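Local coordinates for protein 3-oxoadipate enol-lactonase (Burkholderia xenovorans, PDB 2XUA) that probably catalyses the hydrolysis of 3-oxoadipate enol-lactone to 3-oxoadipate in the bacterial breakdown of catechol-type aromatics, at residues Y73-L78 and A110-D115; L99-L104 and E191-A196; G106-A111 and A196-E201; A126-I129 and V134-P137. All coordinates share one frame; numbering follows the deposited sequence.

Contact 1 of 4, residues Y73-L78 and A110-D115; sequences YTIEQL and AARHAD
Glu76 and Arg112 come closest along the two backbones, yet their CA atoms remain 10.1 Å apart, so helix 75-88 and the end of helix 101-112 are bridged here by side chains alone. Arg112, extended from CG to NE, spans most of the gap. Glu76 bends back at chi2 (76°), which swings its carboxylate round to meet the guanidinium. The resulting salt bridge joins Arg112 NH1 to Glu76 OE2 at 2.9 Å, with an N-H...O angle of 161°. OE2 is approached on its anti side, and the two planar groups are nearly coplanar, 12° apart. The Ile75 CG2 methyl makes a van der Waals contact with the same Arg112 NH1 at 4.2 Å, at the side of the salt bridge. Arg112 NH2 has a second carboxylate partner in Glu201, so the guanidinium links two acidic residues. Just before this turn, a capping box closes the helix start: Gln77 N donates to Thr74 OG1 at 3.0 Å, and Thr74 N donates to Gln77 OE1. Helix 75-88 leads into strand 94-99 and helix 101-112 leaves it, and Ile75 packs against Leu104, Thr105 and Ala108 of that second helix.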
loop_
_atom_site.group_PDB
_atom_site.type_symbol
_atom_site.label_atom_id
_atom_site.label_comp_id
_atom_site.label_asym_id
_atom_site.label_seq_id
_atom_site.Cartn_x
_atom_site.Cartn_y
_atom_site.Cartn_z
ATOM N N TYR B 73 -1.910 -23.239 8.179
ATOM C CA TYR B 73 -1.315 -23.372 6.843
ATOM C C TYR B 73 -0.055 -24.150 6.999
ATOM O O TYR B 73 0.471 -24.339 8.122
ATOM C CB TYR B 73 -1.007 -22.010 6.169
ATOM C CG TYR B 73 -2.179 -21.087 6.047
ATOM C CD1 TYR B 73 -3.471 -21.571 5.940
ATOM C CD2 TYR B 73 -1.988 -19.711 5.964
ATOM C CE1 TYR B 73 -4.542 -20.703 5.821
ATOM C CE2 TYR B 73 -3.027 -18.862 5.825
ATOM C CZ TYR B 73 -4.322 -19.345 5.756
ATOM O OH TYR B 73 -5.363 -18.460 5.646
ATOM N N THR B 74 0.465 -24.606 5.883
ATOM C CA THR B 74 1.691 -25.355 5.942
ATOM C C THR B 74 2.658 -24.780 4.948
ATOM O O THR B 74 2.223 -24.119 3.982
ATOM C CB THR B 74 1.447 -26.846 5.608
ATOM O OG1 THR B 74 1.053 -26.968 4.229
ATOM C CG2 THR B 74 0.333 -27.435 6.521
ATOM N N ILE B 75 3.943 -25.062 5.162
ATOM C CA ILE B 75 5.024 -24.689 4.225
ATOM C C ILE B 75 4.802 -25.292 2.809
ATOM O O ILE B 75 5.184 -24.660 1.780
ATOM C CB ILE B 75 6.429 -24.981 4.806
ATOM C CG1 ILE B 75 7.563 -24.347 3.983
ATOM C CG2 ILE B 75 6.698 -26.562 4.935
ATOM C CD1 ILE B 75 7.494 -22.804 3.857
ATOM N N GLU B 76 4.137 -26.470 2.761
ATOM C CA GLU B 76 3.713 -27.074 1.479
ATOM C C GLU B 76 2.595 -26.313 0.806
ATOM O O GLU B 76 2.513 -26.294 -0.443
ATOM C CB GLU B 76 3.257 -28.555 1.611
ATOM C CG GLU B 76 4.342 -29.508 2.022
ATOM C CD GLU B 76 4.710 -29.436 3.502
ATOM O OE1 GLU B 76 3.824 -29.154 4.310
ATOM O OE2 GLU B 76 5.898 -29.635 3.841
ATOM N N GLN B 77 1.688 -25.733 1.570
ATOM C CA GLN B 77 0.682 -24.922 0.929
ATOM C C GLN B 77 1.399 -23.663 0.356
ATOM O O GLN B 77 1.152 -23.223 -0.783
ATOM C CB GLN B 77 -0.420 -24.489 1.878
ATOM C CG GLN B 77 -1.567 -25.534 2.052
ATOM C CD GLN B 77 -2.360 -25.245 3.294
ATOM O OE1 GLN B 77 -1.824 -24.661 4.233
ATOM N NE2 GLN B 77 -3.649 -25.625 3.307
ATOM N N LEU B 78 2.286 -23.101 1.153
ATOM C CA LEU B 78 2.968 -21.869 0.751
ATOM C C LEU B 78 3.845 -22.060 -0.464
ATOM O O LEU B 78 3.930 -21.174 -1.320
ATOM C CB LEU B 78 3.743 -21.243 1.921
ATOM C CG LEU B 78 2.964 -20.887 3.198
ATOM C CD1 LEU B 78 3.994 -20.522 4.232
ATOM C CD2 LEU B 78 1.961 -19.721 3.022
ATOM N N ALA B 110 13.776 -23.850 -3.391
ATOM C CA ALA B 110 15.071 -24.218 -3.923
ATOM C C ALA B 110 15.480 -25.676 -3.647
ATOM O O ALA B 110 16.256 -26.215 -4.426
ATOM C CB ALA B 110 16.179 -23.278 -3.456
ATOM N N ALA B 111 15.008 -26.244 -2.524
ATOM C CA ALA B 111 15.331 -27.609 -2.105
ATOM C C ALA B 111 14.490 -28.656 -2.830
ATOM O O ALA B 111 14.993 -29.695 -3.259
ATOM C CB ALA B 111 15.113 -27.739 -0.561
ATOM N N ARG B 112 13.194 -28.389 -2.906
ATOM C CA ARG B 112 12.245 -29.344 -3.393
ATOM C C ARG B 112 11.872 -29.012 -4.858
ATOM O O ARG B 112 11.219 -29.815 -5.485
ATOM C CB ARG B 112 10.978 -29.343 -2.527
ATOM C CG ARG B 112 11.205 -29.513 -0.997
ATOM C CD ARG B 112 9.953 -29.176 -0.250
ATOM N NE ARG B 112 10.149 -29.339 1.183
ATOM C CZ ARG B 112 9.208 -29.295 2.118
ATOM N NH1 ARG B 112 7.929 -29.100 1.827
ATOM N NH2 ARG B 112 9.560 -29.474 3.380
ATOM N N HIS B 113 12.277 -27.840 -5.381
ATOM C CA HIS B 113 11.969 -27.479 -6.807
ATOM C C HIS B 113 13.093 -26.769 -7.538
ATOM O O HIS B 113 12.873 -25.735 -8.208
ATOM C CB HIS B 113 10.652 -26.697 -6.908
ATOM C CG HIS B 113 9.479 -27.363 -6.244
ATOM N ND1 HIS B 113 9.179 -27.201 -4.903
ATOM C CD2 HIS B 113 8.518 -28.182 -6.742
ATOM C CE1 HIS B 113 8.093 -27.897 -4.608
ATOM N NE2 HIS B 113 7.658 -28.480 -5.712
ATOM N N ALA B 114 14.313 -27.301 -7.444
ATOM C CA ALA B 114 15.472 -26.700 -8.084
ATOM C C ALA B 114 15.251 -26.378 -9.580
ATOM O O ALA B 114 15.824 -25.425 -10.120
ATOM C CB ALA B 114 16.644 -27.579 -7.930
ATOM N N ASP B 115 14.447 -27.195 -10.250
ATOM C CA ASP B 115 14.254 -27.011 -11.719
ATOM C C ASP B 115 13.341 -25.801 -12.038
ATOM O O ASP B 115 13.437 -25.228 -13.127
ATOM C CB ASP B 115 13.633 -28.257 -12.354
ATOM C CG ASP B 115 12.335 -28.631 -11.705
ATOM O OD1 ASP B 115 12.080 -28.128 -10.598
ATOM O OD2 ASP B 115 11.562 -29.415 -12.288
#

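Contact 2 of 4, residues L99-L104 and E191-A196; sequences LSMGGL and EAIDAA
Ile193 holds CG1 beside its backbone N (chi1 -63°), which directs the CG1-CD1 arm at Met101, while CG2, on the other branch, faces Leu104; Leu104 answers with CG anti to its own N (chi1 -179°), carrying CD2 across to helix 183-195. Residues 99-104 have the form of the nucleophile elbow of an alpha/beta hydrolase, a GxSxG-type turn between strand 94-99 and helix 101-112. Ser100 at its apex has a positive phi of 55°, the strained backbone expected there, and together with His244 and Asp217 it is consistent with a Ser-His-Asp triad. Gly102, the second glycine of that pattern within residues 99-104, donates its N to Leu99 O in the tight turn. Across the contact everything is apolar. The backbones come nearest at Met101 and Ile193, whose CA atoms are 6.7 Å apart, and Met101, present as selenomethionine, touches with CB rather than with its selenium: CB lies 3.8 Å from Ile193 CG1 and 3.8 Å from Ile193 CD1. Leu104 crosses Ile193 at a slant, its CD2 4.1 Å from Ile193 CG2. All four touching residues are buried, and Leu78 and Ile75 of helix 75-88 add to the same hydrophobic cluster. The side chain of Ile193 is about 7 Å from the bound laevulinic acid, which puts this packing near the ligand site without touching the ligand. Beyond the helical end, Leu104 CD2 meets the Ala196 methyl, CB, at 4.0 Å.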
loop_
_atom_site.group_PDB
_atom_site.type_symbol
_atom_site.label_atom_id
_atom_site.label_comp_id
_atom_site.label_asym_id
_atom_site.label_seq_id
_atom_site.Cartn_x
_atom_site.Cartn_y
_atom_site.Cartn_z
ATOM N N LEU B 99 11.681 -12.662 1.865
ATOM C CA LEU B 99 12.099 -12.070 3.104
ATOM C C LEU B 99 11.336 -12.732 4.250
ATOM O O LEU B 99 10.145 -12.833 4.203
ATOM C CB LEU B 99 11.889 -10.554 3.119
ATOM C CG LEU B 99 12.627 -9.802 4.253
ATOM C CD1 LEU B 99 13.172 -8.448 3.788
ATOM C CD2 LEU B 99 11.802 -9.635 5.497
ATOM N N SER B 100 12.099 -13.162 5.272
ATOM C CA SER B 100 11.584 -13.905 6.432
ATOM C C SER B 100 10.807 -15.183 6.088
ATOM O O SER B 100 11.411 -16.075 5.521
ATOM C CB SER B 100 10.844 -12.998 7.453
ATOM O OG SER B 100 10.888 -13.725 8.703
HETATM N N MSE B 101 9.508 -15.293 6.395
HETATM C CA MSE B 101 8.739 -16.483 5.839
HETATM C C MSE B 101 8.848 -16.600 4.303
HETATM O O MSE B 101 8.752 -17.697 3.770
HETATM C CB MSE B 101 7.280 -16.478 6.206
HETATM C CG MSE B 101 6.501 -15.473 5.384
HETATM SE SE MSE B 101 4.690 -15.482 5.859
HETATM C CE MSE B 101 4.136 -17.299 5.241
ATOM N N GLY B 102 9.098 -15.473 3.612
ATOM C CA GLY B 102 9.373 -15.546 2.163
ATOM C C GLY B 102 10.691 -16.233 1.874
ATOM O O GLY B 102 10.797 -17.048 0.935
ATOM N N GLY B 103 11.712 -15.926 2.682
ATOM C CA GLY B 103 13.026 -16.592 2.531
ATOM C C GLY B 103 12.877 -18.065 2.842
ATOM O O GLY B 103 13.436 -18.897 2.124
ATOM N N LEU B 104 12.119 -18.377 3.906
ATOM C CA LEU B 104 11.781 -19.797 4.285
ATOM C C LEU B 104 11.100 -20.589 3.130
ATOM O O LEU B 104 11.526 -21.725 2.763
ATOM C CB LEU B 104 10.935 -19.768 5.581
ATOM C CG LEU B 104 10.493 -21.120 6.177
ATOM C CD1 LEU B 104 11.661 -21.972 6.616
ATOM C CD2 LEU B 104 9.449 -20.940 7.294
ATOM N N GLU B 191 1.467 -20.647 12.452
ATOM C CA GLU B 191 1.469 -22.100 12.530
ATOM C C GLU B 191 2.348 -22.711 11.457
ATOM O O GLU B 191 3.259 -23.513 11.767
ATOM C CB GLU B 191 0.024 -22.622 12.519
ATOM C CG GLU B 191 -0.629 -22.330 13.861
ATOM C CD GLU B 191 -2.179 -22.387 13.891
ATOM O OE1 GLU B 191 -2.865 -22.184 12.865
ATOM O OE2 GLU B 191 -2.706 -22.543 15.010
ATOM N N ALA B 192 2.171 -22.258 10.203
ATOM C CA ALA B 192 3.065 -22.743 9.155
ATOM C C ALA B 192 4.548 -22.590 9.404
ATOM O O ALA B 192 5.334 -23.511 9.090
ATOM C CB ALA B 192 2.689 -22.162 7.746
ATOM N N ILE B 193 4.968 -21.377 9.807
ATOM C CA ILE B 193 6.374 -21.098 10.013
ATOM C C ILE B 193 6.886 -21.967 11.211
ATOM O O ILE B 193 7.974 -22.542 11.158
ATOM C CB ILE B 193 6.577 -19.600 10.305
ATOM C CG1 ILE B 193 6.140 -18.731 9.075
ATOM C CG2 ILE B 193 7.981 -19.327 10.765
ATOM C CD1 ILE B 193 5.609 -17.344 9.545
ATOM N N ASP B 194 6.089 -22.040 12.273
ATOM C CA ASP B 194 6.547 -22.753 13.508
ATOM C C ASP B 194 6.781 -24.234 13.187
ATOM O O ASP B 194 7.729 -24.851 13.697
ATOM C CB ASP B 194 5.492 -22.592 14.647
ATOM C CG ASP B 194 6.016 -23.080 16.021
ATOM O OD1 ASP B 194 7.234 -23.013 16.266
ATOM O OD2 ASP B 194 5.202 -23.522 16.852
ATOM N N ALA B 195 5.951 -24.786 12.297
ATOM C CA ALA B 195 6.044 -26.219 11.938
ATOM C C ALA B 195 7.147 -26.548 10.944
ATOM O O ALA B 195 7.587 -27.687 10.857
ATOM C CB ALA B 195 4.734 -26.710 11.444
ATOM N N ALA B 196 7.613 -25.553 10.198
ATOM C CA ALA B 196 8.592 -25.765 9.151
ATOM C C ALA B 196 9.979 -25.714 9.714
ATOM O O ALA B 196 10.473 -24.693 10.200
ATOM C CB ALA B 196 8.445 -24.709 8.016
#

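Contact 3 of 4, residues G106-A111 and A196-E201; sequences GVALAA and ADLRPE
Leu198 and Val107 form the tight part of this contact, where the connection after helix 183-195 runs over helix 101-112; the other part, Ala111 with Glu201, lies nearer the surface. At the buried end, the side chains of Val107 and Leu198 run antiparallel alongside one another, Val107 CG1 resting 3.8 Å from Leu198 CB. With its CG1 anti to the backbone N (chi1 170°), Val107 turns that methyl to Leu198. Leu198 CD2 reaches further in and settles on the helix backbone, 3.8 Å from Ala108 N and 4.0 Å from Ala108 CB; the small alanine lets the leucine branch lie directly against the helical turn. The more open end brings the backbones closer, with the CA atoms of Ala111 and Glu201 6.3 Å apart against 7.0 Å between those of Ala108 and Leu198, but from the helix only the Ala111 methyl takes part, against Glu201. Ala111 CB meets Glu201 O at 3.8 Å and the extended glutamate side chain near its OE1. Glu201 OE2 forms a salt bridge with NH2 of Arg112, the last residue of helix 101-112. On the solvent side, Arg199 points away from the helix and grips Asp197 side-on, NE going to OD1 and NH2 to OD2. Asp197 OD1 also accepts from Arg199 N at 3.1 Å, an Asx turn, and the two donors approach it from opposite faces of the carboxylate plane. In chain order, residues 196-201 follow helix 183-195 and precede strand 209-214, with Ile75 of helix 75-88 touching Ala196 and Ile205 of the ensuing loop touching Val107.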
loop_
_atom_site.group_PDB
_atom_site.type_symbol
_atom_site.label_atom_id
_atom_site.label_comp_id
_atom_site.label_asym_id
_atom_site.label_seq_id
_atom_site.Cartn_x
_atom_site.Cartn_y
_atom_site.Cartn_z
ATOM N N GLY B 106 11.445 -19.808 0.078
ATOM C CA GLY B 106 12.476 -19.887 -0.910
ATOM C C GLY B 106 13.416 -21.059 -0.636
ATOM O O GLY B 106 13.882 -21.731 -1.570
ATOM N N VAL B 107 13.707 -21.309 0.647
ATOM C CA VAL B 107 14.476 -22.525 0.981
ATOM C C VAL B 107 13.706 -23.756 0.533
ATOM O O VAL B 107 14.298 -24.605 -0.107
ATOM C CB VAL B 107 14.825 -22.617 2.513
ATOM C CG1 VAL B 107 15.402 -23.991 2.870
ATOM C CG2 VAL B 107 15.738 -21.463 2.900
ATOM N N ALA B 108 12.413 -23.871 0.847
ATOM C CA ALA B 108 11.608 -25.014 0.389
ATOM C C ALA B 108 11.596 -25.159 -1.147
ATOM O O ALA B 108 11.682 -26.292 -1.703
ATOM C CB ALA B 108 10.234 -24.938 0.880
ATOM N N LEU B 109 11.446 -24.025 -1.826
ATOM C CA LEU B 109 11.338 -23.999 -3.264
ATOM C C LEU B 109 12.664 -24.429 -3.849
ATOM O O LEU B 109 12.680 -25.328 -4.700
ATOM C CB LEU B 109 10.977 -22.589 -3.718
ATOM C CG LEU B 109 9.658 -22.156 -4.328
ATOM C CD1 LEU B 109 8.547 -23.158 -4.588
ATOM C CD2 LEU B 109 9.155 -20.815 -3.719
ATOM N N ALA B 110 13.776 -23.850 -3.391
ATOM C CA ALA B 110 15.071 -24.218 -3.923
ATOM C C ALA B 110 15.480 -25.676 -3.647
ATOM O O ALA B 110 16.256 -26.215 -4.426
ATOM C CB ALA B 110 16.179 -23.278 -3.456
ATOM N N ALA B 111 15.008 -26.244 -2.524
ATOM C CA ALA B 111 15.331 -27.609 -2.105
ATOM C C ALA B 111 14.490 -28.656 -2.830
ATOM O O ALA B 111 14.993 -29.695 -3.259
ATOM C CB ALA B 111 15.113 -27.739 -0.561
ATOM N N ALA B 196 7.613 -25.553 10.198
ATOM C CA ALA B 196 8.592 -25.765 9.151
ATOM C C ALA B 196 9.979 -25.714 9.714
ATOM O O ALA B 196 10.473 -24.693 10.200
ATOM C CB ALA B 196 8.445 -24.709 8.016
ATOM N N ASP B 197 10.655 -26.830 9.631
ATOM C CA ASP B 197 12.047 -26.823 9.998
ATOM C C ASP B 197 12.737 -27.382 8.780
ATOM O O ASP B 197 12.724 -28.612 8.527
ATOM C CB ASP B 197 12.263 -27.666 11.249
ATOM C CG ASP B 197 13.712 -27.752 11.632
ATOM O OD1 ASP B 197 14.574 -27.242 10.885
ATOM O OD2 ASP B 197 13.973 -28.379 12.669
ATOM N N LEU B 198 13.308 -26.461 8.003
ATOM C CA LEU B 198 13.949 -26.819 6.752
ATOM C C LEU B 198 15.441 -27.019 6.894
ATOM O O LEU B 198 16.152 -27.141 5.902
ATOM C CB LEU B 198 13.634 -25.828 5.625
ATOM C CG LEU B 198 12.288 -25.865 4.877
ATOM C CD1 LEU B 198 11.196 -26.688 5.460
ATOM C CD2 LEU B 198 11.778 -24.457 4.566
ATOM N N ARG B 199 15.919 -27.065 8.133
ATOM C CA ARG B 199 17.314 -27.264 8.362
ATOM C C ARG B 199 17.861 -28.582 7.748
ATOM O O ARG B 199 18.938 -28.570 7.215
ATOM C CB ARG B 199 17.635 -27.195 9.869
ATOM C CG ARG B 199 17.845 -25.760 10.391
ATOM C CD ARG B 199 18.119 -25.792 11.898
ATOM N NE ARG B 199 16.903 -26.195 12.574
ATOM C CZ ARG B 199 16.821 -26.548 13.852
ATOM N NH1 ARG B 199 17.908 -26.570 14.617
ATOM N NH2 ARG B 199 15.653 -26.896 14.366
ATOM N N PRO B 200 17.141 -29.714 7.840
ATOM C CA PRO B 200 17.783 -30.912 7.198
ATOM C C PRO B 200 17.836 -30.817 5.662
ATOM O O PRO B 200 18.760 -31.351 5.045
ATOM C CB PRO B 200 16.851 -32.073 7.607
ATOM C CG PRO B 200 16.156 -31.603 8.854
ATOM C CD PRO B 200 15.907 -30.084 8.550
ATOM N N GLU B 201 16.885 -30.074 5.067
ATOM C CA GLU B 201 16.783 -29.923 3.609
ATOM C C GLU B 201 17.740 -28.906 2.969
ATOM O O GLU B 201 17.942 -28.918 1.749
ATOM C CB GLU B 201 15.342 -29.522 3.227
ATOM C CG GLU B 201 14.311 -30.630 3.357
ATOM C CD GLU B 201 12.929 -30.219 2.885
ATOM O OE1 GLU B 201 12.775 -29.895 1.669
ATOM O OE2 GLU B 201 11.988 -30.236 3.737
#

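Contact 4 of 4, residues A126-I129 and V134-P137; sequences AARI and VWVP
A side-chain-to-backbone hydrogen bond, Trp135 to Ile129, defines this short-range contact, in which the loop leaving strand 117-123 meets the first turns of helix 132-145. The indole N-H is the donor: Trp135 NE1 lies 2.9 Å from Ile129 O, with an N-H...O angle of 167°, and the oxygen lies at the ring edge, within 7° of the indole plane. Seen from the acceptor, however, the donor stands above the carbonyl plane rather than on a lone pair. The six-membered ring adds an apolar touch, its CZ2 being 3.9 Å from Ile129 CG2, so the indole leans on the same residue with its polar edge and its benzene part. This loop opens the excursion between strands 117-123 and 209-214 where alpha/beta hydrolases commonly insert a cap, and the helices here fit such a cap. The side chain of Trp135 comes to about 4 Å from the bound laevulinic acid, which places the indole at the border of the ligand pocket, and Cys190 and Ile193 of helix 183-195 also pack on the indole. Arg128, bent at chi2 and again at chi3, folds its guanidinium back past the pyrrole side of the ring. The two planes are only 10° apart, but NH1 stands obliquely to the ring, 4.0 Å from Trp135 CD1. NH1 also makes a weak bond to Ile129 O at 3.0 Å, giving that oxygen a second donor, while Arg128 NH2 forms a salt bridge with Asp194 OD1 of helix 183-195.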
loop_
_atom_site.group_PDB
_atom_site.type_symbol
_atom_site.label_atom_id
_atom_site.label_comp_id
_atom_site.label_asym_id
_atom_site.label_seq_id
_atom_site.Cartn_x
_atom_site.Cartn_y
_atom_site.Cartn_z
ATOM N N ALA B 126 15.769 -17.816 8.014
ATOM C CA ALA B 126 16.533 -18.916 8.634
ATOM C C ALA B 126 15.819 -20.147 8.122
ATOM O O ALA B 126 14.642 -20.029 7.712
ATOM C CB ALA B 126 16.375 -18.914 10.210
ATOM N N ALA B 127 16.474 -21.315 8.188
ATOM C CA ALA B 127 15.820 -22.569 7.773
ATOM C C ALA B 127 14.790 -23.069 8.806
ATOM O O ALA B 127 13.941 -23.932 8.479
ATOM C CB ALA B 127 16.856 -23.654 7.448
ATOM N N ARG B 128 14.887 -22.526 10.023
ATOM C CA ARG B 128 13.892 -22.659 11.089
ATOM C C ARG B 128 13.802 -21.279 11.803
ATOM O O ARG B 128 14.772 -20.783 12.407
ATOM C CB ARG B 128 14.195 -23.902 12.008
ATOM C CG ARG B 128 13.744 -23.842 13.483
ATOM C CD ARG B 128 12.317 -23.487 13.638
ATOM N NE ARG B 128 11.623 -24.111 14.770
ATOM C CZ ARG B 128 10.392 -23.753 15.155
ATOM N NH1 ARG B 128 9.751 -22.764 14.522
ATOM N NH2 ARG B 128 9.787 -24.375 16.140
ATOM N N ILE B 129 12.652 -20.613 11.622
ATOM C CA ILE B 129 12.434 -19.240 12.152
ATOM C C ILE B 129 11.702 -19.353 13.500
ATOM O O ILE B 129 10.641 -19.989 13.635
ATOM C CB ILE B 129 11.646 -18.327 11.151
ATOM C CG1 ILE B 129 12.421 -18.181 9.850
ATOM C CG2 ILE B 129 11.342 -16.919 11.754
ATOM C CD1 ILE B 129 11.568 -17.618 8.697
ATOM N N VAL B 134 7.540 -18.517 20.736
ATOM C CA VAL B 134 7.202 -17.236 20.083
ATOM C C VAL B 134 5.870 -17.396 19.345
ATOM O O VAL B 134 4.960 -16.625 19.541
ATOM C CB VAL B 134 8.331 -16.720 19.125
ATOM C CG1 VAL B 134 7.875 -15.416 18.412
ATOM C CG2 VAL B 134 9.584 -16.399 19.887
ATOM N N TRP B 135 5.748 -18.447 18.559
ATOM C CA TRP B 135 4.671 -18.548 17.573
ATOM C C TRP B 135 3.366 -18.975 18.159
ATOM O O TRP B 135 2.293 -18.659 17.611
ATOM C CB TRP B 135 5.055 -19.556 16.495
ATOM C CG TRP B 135 6.175 -19.066 15.612
ATOM C CD1 TRP B 135 7.382 -19.648 15.432
ATOM C CD2 TRP B 135 6.180 -17.865 14.807
ATOM N NE1 TRP B 135 8.142 -18.912 14.559
ATOM C CE2 TRP B 135 7.432 -17.797 14.181
ATOM C CE3 TRP B 135 5.231 -16.848 14.550
ATOM C CZ2 TRP B 135 7.768 -16.776 13.309
ATOM C CZ3 TRP B 135 5.564 -15.830 13.656
ATOM C CH2 TRP B 135 6.815 -15.802 13.051
ATOM N N VAL B 136 3.421 -19.767 19.241
ATOM C CA VAL B 136 2.160 -20.283 19.796
ATOM C C VAL B 136 1.348 -19.146 20.465
ATOM O O VAL B 136 0.167 -18.940 20.123
ATOM C CB VAL B 136 2.413 -21.542 20.688
ATOM C CG1 VAL B 136 1.157 -21.946 21.467
ATOM C CG2 VAL B 136 2.862 -22.685 19.834
ATOM N N PRO B 137 1.982 -18.352 21.367
ATOM C CA PRO B 137 1.327 -17.174 21.963
ATOM C C PRO B 137 0.987 -16.102 20.934
ATOM O O PRO B 137 0.010 -15.384 21.063
ATOM C CB PRO B 137 2.406 -16.579 22.901
ATOM C CG PRO B 137 3.387 -17.663 23.113
ATOM C CD PRO B 137 3.335 -18.597 21.937
#

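In the fold
From the N terminus, contact 1 opens at 73-78 and closes its loop at 110-115, enclosing strand 94-99 between helices 75-88 and 101-112. Before it closes, contact 2 starts at 99-104, so the two cross; contact 3 starts at 106-111, sharing Ala110 and Ala111 with contact 1. Contacts 2 and 3 cross each other, ending at 191-196 and 196-201 with Ala196 in common. Both enclose contact 4, which joins the loop after strand 117-123 to helix 132-145 and follows contact 1 in series, centres about 17 Å apart. Helix 101-112 serves three contacts, tying helix 75-88 to helix 183-195 and its following loop, where Leu198 N probably bonds to Ala127 O.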